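Local structure of LRR receptor-like serine/threonine-protein kinase RGI3 (Arabidopsis thaliana, 5HZ0) at residues 503-508 and 525-530; 548-553 and 572-577; 576-581 and 597-602. The protein acts as a cell-surface receptor kinase whose extracellular leucine-rich repeats bind RGF peptide hormones that maintain the root stem cell niche. The protein carries 5 engineered substitutions. All blocks are in the same frame, centred on the assembly; numbering follows the deposited sequence.

In the fold
All three interactions join successive coils of the leucine-rich-repeat solenoid in the extracellular part of the receptor, toward its C-terminal end. An asparagine ladder runs through them all, with N503, N527, N552, N576 and N599. Interaction 2 is the most buried. It begins at the ends of strands 546-548 and 570-572, runs into the loops after them, and adds two glycans. Interactions 1 and 3 are partly buried and resemble each other. In both, an asparagine, a leucine and a phenylalanine of adjacent coils meet, and backbone hydrogen bonds join the coils alongside. Interaction 1 touches interaction 2 through the salt bridge of D528 with R553, and both meet the same sugar. Interactions 2 and 3 share N576 and Q577.

Interaction 1. Residues 503-508 and 525-530; sequences NRLSGE and GENDFS. With NAG (2-acetamido-2-deoxy-beta-D-glucopyranose), chain D.
L505 N and N527 OD1 form a side-chain-to-backbone link between coils, in a contact where E526 also grips a glycan. L505 N lies 2.9 Å from N527 OD1, tilted 22° from the plane of the amide. The bond is bent, with 139° at the hydrogen. CG of N527 stands anti to its own carbonyl carbon (chi1 -84°), which sets the amide alongside L505, its OD1 at L505 N. The two side chains point the same way. The other end of this amide is also held: N527 ND2 donates to L500 O and L524 O.

Backbone bonds flank the asparagine. N503 N donates to E526 O at 3.0 Å, and D528 N donates to L505 O at 2.8 Å. Further on, S530 N meets G507 O at 3.3 Å in a nearly straight bond. That same G507 O lies at the edge of the F529 ring, 3.5 Å from CD1. The ring tip packs on the leucine, with F529 CZ 3.7 Å from L505 CB. At the other end, E526 OE2 accepts from O6 of the chain D sugar at 2.7 Å.

The buried N527 amide thus has both its polar atoms paired with main chain. D528 ties to the next coil through a salt bridge with R553 and E526 grips the sugar, while exposed R504 stays near D528 without pairing.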
loop_
_atom_site.group_PDB
_atom_site.type_symbol
_atom_site.label_atom_id
_atom_site.label_comp_id
_atom_site.label_asym_id
_atom_site.label_seq_id
_atom_site.Cartn_x
_atom_site.Cartn_y
_atom_site.Cartn_z
ATOM N N ASN A 503 -19.204 -27.207 13.136
ATOM C CA ASN A 503 -20.089 -26.838 14.223
ATOM C C ASN A 503 -20.974 -28.032 14.586
ATOM O O ASN A 503 -20.739 -29.154 14.127
ATOM C CB ASN A 503 -20.924 -25.601 13.851
ATOM C CG ASN A 503 -20.154 -24.292 14.037
ATOM O OD1 ASN A 503 -19.846 -23.914 15.156
ATOM N ND2 ASN A 503 -19.848 -23.600 12.939
ATOM N N ARG A 504 -21.929 -27.785 15.474
ATOM C CA ARG A 504 -22.987 -28.717 15.867
ATOM C C ARG A 504 -24.324 -28.484 15.146
ATOM O O ARG A 504 -25.380 -28.839 15.683
ATOM C CB ARG A 504 -23.171 -28.738 17.382
ATOM C CG ARG A 504 -21.957 -29.250 18.142
ATOM C CD ARG A 504 -21.890 -30.783 18.155
ATOM N NE ARG A 504 -21.259 -31.366 16.966
ATOM C CZ ARG A 504 -21.808 -32.323 16.213
ATOM N NH1 ARG A 504 -23.014 -32.795 16.516
ATOM N NH2 ARG A 504 -21.160 -32.803 15.150
ATOM N N LEU A 505 -24.298 -27.746 14.036
ATOM C CA LEU A 505 -25.524 -27.388 13.305
ATOM C C LEU A 505 -26.322 -28.614 12.816
ATOM O O LEU A 505 -25.754 -29.679 12.584
ATOM C CB LEU A 505 -25.199 -26.426 12.148
ATOM C CG LEU A 505 -24.716 -25.021 12.556
ATOM C CD1 LEU A 505 -24.016 -24.294 11.411
ATOM C CD2 LEU A 505 -25.878 -24.161 13.096
ATOM N N SER A 506 -27.642 -28.467 12.686
ATOM C CA SER A 506 -28.536 -29.599 12.391
ATOM C C SER A 506 -29.809 -29.216 11.617
ATOM O O SER A 506 -30.039 -28.045 11.284
ATOM C CB SER A 506 -28.928 -30.330 13.679
ATOM O OG SER A 506 -29.726 -29.501 14.512
ATOM N N GLY A 507 -30.638 -30.219 11.338
ATOM C CA GLY A 507 -31.824 -30.022 10.522
ATOM C C GLY A 507 -31.532 -30.027 9.028
ATOM O O GLY A 507 -30.421 -30.347 8.601
ATOM N N GLU A 508 -32.545 -29.712 8.229
ATOM C CA GLU A 508 -32.385 -29.580 6.790
ATOM C C GLU A 508 -31.718 -28.266 6.438
ATOM O O GLU A 508 -31.669 -27.349 7.247
ATOM C CB GLU A 508 -33.731 -29.651 6.075
ATOM C CG GLU A 508 -33.993 -30.926 5.303
ATOM C CD GLU A 508 -34.613 -32.000 6.166
ATOM O OE1 GLU A 508 -34.113 -32.209 7.292
ATOM O OE2 GLU A 508 -35.604 -32.626 5.726
ATOM N N GLY A 525 -19.478 -27.983 5.789
ATOM C CA GLY A 525 -18.776 -29.170 6.248
ATOM C C GLY A 525 -18.695 -29.403 7.747
ATOM O O GLY A 525 -18.720 -28.458 8.522
ATOM N N GLU A 526 -18.607 -30.673 8.151
ATOM C CA GLU A 526 -18.470 -31.042 9.557
ATOM C C GLU A 526 -19.567 -30.467 10.450
ATOM O O GLU A 526 -19.313 -29.667 11.354
ATOM C CB GLU A 526 -17.123 -30.601 10.089
ATOM C CG GLU A 526 -16.047 -31.606 9.936
ATOM C CD GLU A 526 -14.757 -31.131 10.553
ATOM O OE1 GLU A 526 -14.538 -31.440 11.741
ATOM O OE2 GLU A 526 -13.975 -30.440 9.862
ATOM N N ASN A 527 -20.790 -30.895 10.199
ATOM C CA ASN A 527 -21.895 -30.559 11.053
ATOM C C ASN A 527 -22.746 -31.800 11.212
ATOM O O ASN A 527 -22.313 -32.904 10.884
ATOM C CB ASN A 527 -22.700 -29.387 10.479
ATOM C CG ASN A 527 -22.101 -28.027 10.838
ATOM O OD1 ASN A 527 -22.234 -27.575 11.968
ATOM N ND2 ASN A 527 -21.456 -27.366 9.872
ATOM N N ASP A 528 -23.912 -31.626 11.811
ATOM C CA ASP A 528 -24.920 -32.667 11.914
ATOM C C ASP A 528 -26.091 -32.567 10.926
ATOM O O ASP A 528 -27.169 -33.078 11.215
ATOM C CB ASP A 528 -25.375 -32.909 13.349
ATOM C CG ASP A 528 -25.918 -34.303 13.545
ATOM O OD1 ASP A 528 -25.387 -35.238 12.905
ATOM O OD2 ASP A 528 -26.881 -34.464 14.325
ATOM N N PHE A 529 -25.943 -31.799 9.849
ATOM C CA PHE A 529 -27.009 -31.711 8.843
ATOM C C PHE A 529 -27.512 -33.073 8.354
ATOM O O PHE A 529 -26.739 -34.044 8.201
ATOM C CB PHE A 529 -26.557 -30.896 7.635
ATOM C CG PHE A 529 -26.310 -29.464 7.937
ATOM C CD1 PHE A 529 -27.359 -28.625 8.269
ATOM C CD2 PHE A 529 -25.026 -28.950 7.910
ATOM C CE1 PHE A 529 -27.131 -27.303 8.550
ATOM C CE2 PHE A 529 -24.794 -27.630 8.209
ATOM C CZ PHE A 529 -25.850 -26.801 8.520
ATOM N N SER A 530 -28.817 -33.137 8.117
ATOM C CA SER A 530 -29.475 -34.388 7.759
ATOM C C SER A 530 -30.494 -34.141 6.667
ATOM O O SER A 530 -30.660 -33.006 6.202
ATOM C CB SER A 530 -30.178 -34.992 8.978
ATOM O OG SER A 530 -31.291 -34.195 9.372
HETATM C C1 NAG D . -14.728 -29.674 3.272
HETATM C C2 NAG D . -13.254 -29.425 2.961
HETATM C C3 NAG D . -12.344 -30.375 3.753
HETATM C C4 NAG D . -12.668 -30.280 5.250
HETATM C C5 NAG D . -14.142 -30.656 5.392
HETATM C C6 NAG D . -14.656 -30.682 6.829
HETATM C C7 NAG D . -12.342 -28.836 0.720
HETATM C C8 NAG D . -12.395 -29.186 -0.745
HETATM N N2 NAG D . -13.112 -29.572 1.524
HETATM O O3 NAG D . -11.001 -30.057 3.484
HETATM O O4 NAG D . -11.798 -31.027 6.116
HETATM O O5 NAG D . -14.929 -29.738 4.673
HETATM O O6 NAG D . -14.464 -29.430 7.456
HETATM O O7 NAG D . -11.604 -27.929 1.107
#

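Interaction 2. Residues 548-553 and 572-577. With NAG (2-acetamido-2-deoxy-beta-D-glucopyranose), chain D; NAG (2-acetamido-2-deoxy-beta-D-glucopyranose), chain E.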
loop_
_atom_site.group_PDB
_atom_site.type_symbol
_atom_site.label_atom_id
_atom_site.label_comp_id
_atom_site.label_asym_id
_atom_site.label_seq_id
_atom_site.Cartn_x
_atom_site.Cartn_y
_atom_site.Cartn_z
ATOM N N ASN A 548 -19.089 -27.100 -0.167
ATOM C CA ASN A 548 -18.654 -28.186 0.693
ATOM C C ASN A 548 -19.834 -28.591 1.576
ATOM O O ASN A 548 -20.262 -27.831 2.439
ATOM C CB ASN A 548 -17.451 -27.722 1.528
ATOM C CG ASN A 548 -16.729 -28.858 2.239
ATOM O OD1 ASN A 548 -17.304 -29.916 2.496
ATOM N ND2 ASN A 548 -15.455 -28.611 2.594
ATOM N N LEU A 549 -20.401 -29.761 1.287
ATOM C CA LEU A 549 -21.431 -30.377 2.115
ATOM C C LEU A 549 -20.917 -31.534 2.989
ATOM O O LEU A 549 -21.699 -32.206 3.651
ATOM C CB LEU A 549 -22.646 -30.768 1.268
ATOM C CG LEU A 549 -23.332 -29.569 0.582
ATOM C CD1 LEU A 549 -24.494 -30.016 -0.291
ATOM C CD2 LEU A 549 -23.808 -28.480 1.581
ATOM N N SER A 550 -19.605 -31.770 2.971
ATOM C CA SER A 550 -19.003 -32.994 3.530
ATOM C C SER A 550 -19.160 -33.165 5.044
ATOM O O SER A 550 -19.552 -32.237 5.753
ATOM C CB SER A 550 -17.514 -33.054 3.218
ATOM O OG SER A 550 -16.814 -32.179 4.097
ATOM N N CYS A 551 -18.906 -34.389 5.505
ATOM C CA CYS A 551 -18.957 -34.748 6.923
ATOM C C CYS A 551 -20.252 -34.330 7.638
ATOM O O CYS A 551 -20.232 -33.780 8.734
ATOM C CB CYS A 551 -17.717 -34.230 7.639
ATOM S SG CYS A 551 -16.209 -34.575 6.715
ATOM N N ASN A 552 -21.374 -34.608 6.991
ATOM C CA ASN A 552 -22.696 -34.458 7.575
ATOM C C ASN A 552 -23.406 -35.805 7.463
ATOM O O ASN A 552 -22.787 -36.819 7.164
ATOM C CB ASN A 552 -23.514 -33.396 6.827
ATOM C CG ASN A 552 -23.177 -31.979 7.251
ATOM O OD1 ASN A 552 -23.321 -31.619 8.411
ATOM N ND2 ASN A 552 -22.746 -31.164 6.302
ATOM N N ARG A 553 -24.696 -35.812 7.758
ATOM C CA ARG A 553 -25.580 -36.964 7.528
ATOM C C ARG A 553 -26.477 -36.971 6.270
ATOM O O ARG A 553 -27.538 -37.589 6.294
ATOM C CB ARG A 553 -26.328 -37.369 8.795
ATOM C CG ARG A 553 -25.384 -37.949 9.836
ATOM C CD ARG A 553 -26.115 -38.332 11.114
ATOM N NE ARG A 553 -26.755 -37.201 11.778
ATOM C CZ ARG A 553 -28.072 -37.047 11.887
ATOM N NH1 ARG A 553 -28.895 -37.950 11.364
ATOM N NH2 ARG A 553 -28.576 -35.990 12.519
ATOM N N ASP A 572 -17.366 -30.812 -2.736
ATOM C CA ASP A 572 -17.087 -31.863 -1.774
ATOM C C ASP A 572 -18.377 -32.225 -1.015
ATOM O O ASP A 572 -18.872 -31.449 -0.177
ATOM C CB ASP A 572 -16.041 -31.342 -0.790
ATOM C CG ASP A 572 -15.427 -32.435 0.067
ATOM O OD1 ASP A 572 -16.022 -33.520 0.175
ATOM O OD2 ASP A 572 -14.341 -32.200 0.643
ATOM N N VAL A 573 -18.912 -33.397 -1.347
ATOM C CA VAL A 573 -20.045 -34.039 -0.686
ATOM C C VAL A 573 -19.644 -35.225 0.205
ATOM O O VAL A 573 -20.493 -35.931 0.746
ATOM C CB VAL A 573 -21.136 -34.465 -1.713
ATOM C CG1 VAL A 573 -21.782 -33.238 -2.337
ATOM C CG2 VAL A 573 -20.542 -35.366 -2.804
ATOM N N SER A 574 -18.347 -35.450 0.332
ATOM C CA SER A 574 -17.810 -36.673 0.923
ATOM C C SER A 574 -18.228 -36.898 2.374
ATOM O O SER A 574 -18.685 -35.969 3.046
ATOM C CB SER A 574 -16.294 -36.630 0.875
ATOM O OG SER A 574 -15.816 -35.731 1.860
ATOM N N HIS A 575 -18.104 -38.144 2.837
ATOM C CA HIS A 575 -18.510 -38.534 4.185
ATOM C C HIS A 575 -19.976 -38.206 4.487
ATOM O O HIS A 575 -20.300 -37.571 5.496
ATOM C CB HIS A 575 -17.596 -37.921 5.247
ATOM C CG HIS A 575 -16.210 -38.478 5.243
ATOM N ND1 HIS A 575 -15.166 -37.863 4.587
ATOM C CD2 HIS A 575 -15.695 -39.591 5.817
ATOM C CE1 HIS A 575 -14.061 -38.573 4.755
ATOM N NE2 HIS A 575 -14.359 -39.630 5.489
ATOM N N ASN A 576 -20.860 -38.648 3.598
ATOM C CA ASN A 576 -22.296 -38.569 3.834
ATOM C C ASN A 576 -22.931 -39.914 3.536
ATOM O O ASN A 576 -22.225 -40.903 3.342
ATOM C CB ASN A 576 -22.946 -37.464 2.996
ATOM C CG ASN A 576 -22.775 -36.103 3.611
ATOM O OD1 ASN A 576 -23.383 -35.798 4.635
ATOM N ND2 ASN A 576 -21.954 -35.272 2.990
ATOM N N GLN A 577 -24.258 -39.950 3.561
ATOM C CA GLN A 577 -25.040 -41.133 3.181
ATOM C C GLN A 577 -25.622 -41.117 1.765
ATOM O O GLN A 577 -26.577 -41.828 1.483
ATOM C CB GLN A 577 -26.073 -41.499 4.240
ATOM C CG GLN A 577 -25.438 -42.084 5.488
ATOM C CD GLN A 577 -26.266 -41.819 6.724
ATOM O OE1 GLN A 577 -25.931 -40.951 7.533
ATOM N NE2 GLN A 577 -27.364 -42.560 6.873
HETATM C C1 NAG D . -14.728 -29.674 3.272
HETATM C C2 NAG D . -13.254 -29.425 2.961
HETATM C C3 NAG D . -12.344 -30.375 3.753
HETATM C C4 NAG D . -12.668 -30.280 5.250
HETATM C C5 NAG D . -14.142 -30.656 5.392
HETATM C C6 NAG D . -14.656 -30.682 6.829
HETATM C C7 NAG D . -12.342 -28.836 0.720
HETATM C C8 NAG D . -12.395 -29.186 -0.745
HETATM N N2 NAG D . -13.112 -29.572 1.524
HETATM O O3 NAG D . -11.001 -30.057 3.484
HETATM O O4 NAG D . -11.798 -31.027 6.116
HETATM O O5 NAG D . -14.929 -29.738 4.673
HETATM O O6 NAG D . -14.464 -29.430 7.456
HETATM O O7 NAG D . -11.604 -27.929 1.107
HETATM C C1 NAG E . -12.104 -34.072 -0.760
HETATM C C2 NAG E . -11.458 -33.812 0.608
HETATM C C3 NAG E . -10.644 -32.513 0.660
HETATM C C4 NAG E . -9.743 -32.354 -0.560
HETATM C C5 NAG E . -10.548 -32.628 -1.831
HETATM C C6 NAG E . -9.692 -32.608 -3.088
HETATM C C7 NAG E . -12.291 -34.360 2.827
HETATM C C8 NAG E . -13.469 -34.354 3.761
HETATM N N2 NAG E . -12.482 -33.801 1.638
HETATM O O3 NAG E . -9.803 -32.567 1.778
HETATM O O4 NAG E . -9.115 -31.082 -0.537
HETATM O O5 NAG E . -11.126 -33.918 -1.758
HETATM O O6 NAG E . -8.792 -33.700 -3.054
HETATM O O7 NAG E . -11.206 -34.832 3.165
#
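N576 and N552 point their amide nitrogens at one carbonyl, L549 O, from opposite faces of its plane. N576 ND2 donates across the contact to L549 O at 3.1 Å, and N552 ND2 donates to it from within its own segment at 3.0 Å. L549 O lies close to the plane of each amide. N576 ND2 also gives a straighter bond to V573 O. Two carbonyls of successive coils thus fix the turn of this amide. Such an asparagine ladder is a hallmark of leucine-rich repeats.

N548 and D572 stand on the same face of a parallel bridge. Each has CG anti to the backbone N (chi1 -168° in N548, -167° in D572), which brings OD1 to the N-H two residues on. Two Asx turns result, closed by S550 N and S574 N. S550 OG and S574 OG donate to the same two oxygens. N548 ND2 is covalently linked to C1 of the chain D sugar. D572 OD2 binds both sugars: N2 of chain D at 3.0 Å and N2 of chain E at 2.6 Å. C551 SG approaches the H575 ring obliquely. R553 and Q577 run alongside each other, Q577 OE1 against CB and CG, while the R553 guanidinium pairs with D528 of the preceding coil.

Backbone bonds L549 N to D572 O and C551 N to S574 O continue the pairing of strands 546-548 and 570-572 into the loops after them. D572 and S574 rest against strand 593-595 of the next coil.

Interaction 3. Residues 576-581 and 597-602; sequences NQLTGN and SYNDFS
The F601 ring has L578 O over one face, 4.0 Å above its plane and offset toward the rim. G580 O lies in the plane at its edge, 3.5 Å from CD1. T579 O is also near the edge, 3.7 Å from F601 CD1. The tip of the ring touches the leucine: F601 CZ is 3.4 Å from L578 CB and 3.7 Å from L578 CD2. Both side chains point the same way. A chi1 of -66° puts the F601 ring beside its backbone N, with CZ against L578.

The amide of N599 lies beside L578. T579 CG2 crosses D600 obliquely and meets its CB at 3.5 Å. S602 N donates to G580 O at 3.1 Å, with little bend at the hydrogen. Two other backbone links, N576 N to Y598 O and D600 N to L578 O, are weak. Y598 stacks its ring on H575, and D600 has a long, weak ion pair with R623.

Apolar and polar contacts are interleaved: the Leu-Phe packing sits next to the N599 amide and the backbone carbonyls. That amide joins adjacent coils near the C-terminal end of the solenoid. Its ND2 donates to V573 O, and its OD1, less surely placed, accepts from L578 N.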
loop_
_atom_site.group_PDB
_atom_site.type_symbol
_atom_site.label_atom_id
_atom_site.label_comp_id
_atom_site.label_asym_id
_atom_site.label_seq_id
_atom_site.Cartn_x
_atom_site.Cartn_y
_atom_site.Cartn_z
ATOM N N ASN A 576 -20.860 -38.648 3.598
ATOM C CA ASN A 576 -22.296 -38.569 3.834
ATOM C C ASN A 576 -22.931 -39.914 3.536
ATOM O O ASN A 576 -22.225 -40.903 3.342
ATOM C CB ASN A 576 -22.946 -37.464 2.996
ATOM C CG ASN A 576 -22.775 -36.103 3.611
ATOM O OD1 ASN A 576 -23.383 -35.798 4.635
ATOM N ND2 ASN A 576 -21.954 -35.272 2.990
ATOM N N GLN A 577 -24.258 -39.950 3.561
ATOM C CA GLN A 577 -25.040 -41.133 3.181
ATOM C C GLN A 577 -25.622 -41.117 1.765
ATOM O O GLN A 577 -26.577 -41.828 1.483
ATOM C CB GLN A 577 -26.073 -41.499 4.240
ATOM C CG GLN A 577 -25.438 -42.084 5.488
ATOM C CD GLN A 577 -26.266 -41.819 6.724
ATOM O OE1 GLN A 577 -25.931 -40.951 7.533
ATOM N NE2 GLN A 577 -27.364 -42.560 6.873
ATOM N N LEU A 578 -25.127 -40.216 0.929
ATOM C CA LEU A 578 -25.635 -40.025 -0.431
ATOM C C LEU A 578 -25.694 -41.304 -1.301
ATOM O O LEU A 578 -24.800 -42.158 -1.242
ATOM C CB LEU A 578 -24.801 -38.939 -1.132
ATOM C CG LEU A 578 -25.183 -37.461 -0.896
ATOM C CD1 LEU A 578 -25.555 -37.240 0.518
ATOM C CD2 LEU A 578 -24.092 -36.466 -1.316
ATOM N N THR A 579 -26.754 -41.427 -2.103
ATOM C CA THR A 579 -26.927 -42.592 -2.994
ATOM C C THR A 579 -27.229 -42.229 -4.440
ATOM O O THR A 579 -27.287 -41.047 -4.812
ATOM C CB THR A 579 -28.069 -43.560 -2.548
ATOM O OG1 THR A 579 -29.288 -42.830 -2.328
ATOM C CG2 THR A 579 -27.691 -44.347 -1.296
ATOM N N GLY A 580 -27.437 -43.272 -5.246
ATOM C CA GLY A 580 -27.703 -43.118 -6.661
ATOM C C GLY A 580 -26.397 -42.930 -7.382
ATOM O O GLY A 580 -25.347 -43.218 -6.831
ATOM N N ASN A 581 -26.457 -42.448 -8.616
ATOM C CA ASN A 581 -25.258 -42.245 -9.408
ATOM C C ASN A 581 -24.876 -40.781 -9.587
ATOM O O ASN A 581 -25.484 -39.898 -8.996
ATOM C CB ASN A 581 -25.354 -42.971 -10.752
ATOM C CG ASN A 581 -26.409 -42.385 -11.667
ATOM O OD1 ASN A 581 -26.258 -41.271 -12.156
ATOM N ND2 ASN A 581 -27.468 -43.150 -11.929
ATOM N N SER A 597 -16.122 -39.381 -2.057
ATOM C CA SER A 597 -15.734 -40.541 -1.262
ATOM C C SER A 597 -16.539 -40.727 0.017
ATOM O O SER A 597 -17.201 -39.814 0.487
ATOM C CB SER A 597 -14.248 -40.467 -0.920
ATOM O OG SER A 597 -14.011 -39.531 0.115
ATOM N N TYR A 598 -16.488 -41.933 0.562
ATOM C CA TYR A 598 -17.258 -42.307 1.748
ATOM C C TYR A 598 -18.731 -41.934 1.650
ATOM O O TYR A 598 -19.270 -41.244 2.497
ATOM C CB TYR A 598 -16.604 -41.800 3.031
ATOM C CG TYR A 598 -15.206 -42.337 3.207
ATOM C CD1 TYR A 598 -14.972 -43.545 3.872
ATOM C CD2 TYR A 598 -14.111 -41.656 2.671
ATOM C CE1 TYR A 598 -13.677 -44.048 4.014
ATOM C CE2 TYR A 598 -12.829 -42.142 2.808
ATOM C CZ TYR A 598 -12.617 -43.335 3.483
ATOM O OH TYR A 598 -11.333 -43.810 3.612
ATOM N N ASN A 599 -19.361 -42.384 0.575
ATOM C CA ASN A 599 -20.794 -42.280 0.424
ATOM C C ASN A 599 -21.328 -43.641 0.018
ATOM O O ASN A 599 -20.591 -44.626 -0.008
ATOM C CB ASN A 599 -21.179 -41.208 -0.606
ATOM C CG ASN A 599 -21.338 -39.816 0.013
ATOM O OD1 ASN A 599 -22.282 -39.566 0.768
ATOM N ND2 ASN A 599 -20.431 -38.900 -0.333
ATOM N N ASP A 600 -22.628 -43.699 -0.233
ATOM C CA ASP A 600 -23.298 -44.900 -0.731
ATOM C C ASP A 600 -23.533 -44.921 -2.250
ATOM O O ASP A 600 -24.438 -45.596 -2.707
ATOM C CB ASP A 600 -24.567 -45.210 0.066
ATOM C CG ASP A 600 -24.266 -45.608 1.506
ATOM O OD1 ASP A 600 -23.377 -46.462 1.716
ATOM O OD2 ASP A 600 -24.913 -45.058 2.430
ATOM N N PHE A 601 -22.839 -44.059 -2.991
ATOM C CA PHE A 601 -22.973 -43.983 -4.451
ATOM C C PHE A 601 -22.675 -45.317 -5.150
ATOM O O PHE A 601 -21.896 -46.137 -4.670
ATOM C CB PHE A 601 -22.032 -42.914 -5.048
ATOM C CG PHE A 601 -22.349 -41.496 -4.649
ATOM C CD1 PHE A 601 -23.613 -40.957 -4.846
ATOM C CD2 PHE A 601 -21.361 -40.687 -4.097
ATOM C CE1 PHE A 601 -23.880 -39.639 -4.486
ATOM C CE2 PHE A 601 -21.626 -39.371 -3.734
ATOM C CZ PHE A 601 -22.882 -38.849 -3.927
ATOM N N SER A 602 -23.314 -45.516 -6.297
ATOM C CA SER A 602 -23.126 -46.713 -7.101
ATOM C C SER A 602 -23.470 -46.385 -8.543
ATOM O O SER A 602 -24.192 -45.425 -8.801
ATOM C CB SER A 602 -24.012 -47.855 -6.590
ATOM O OG SER A 602 -25.301 -47.791 -7.148
#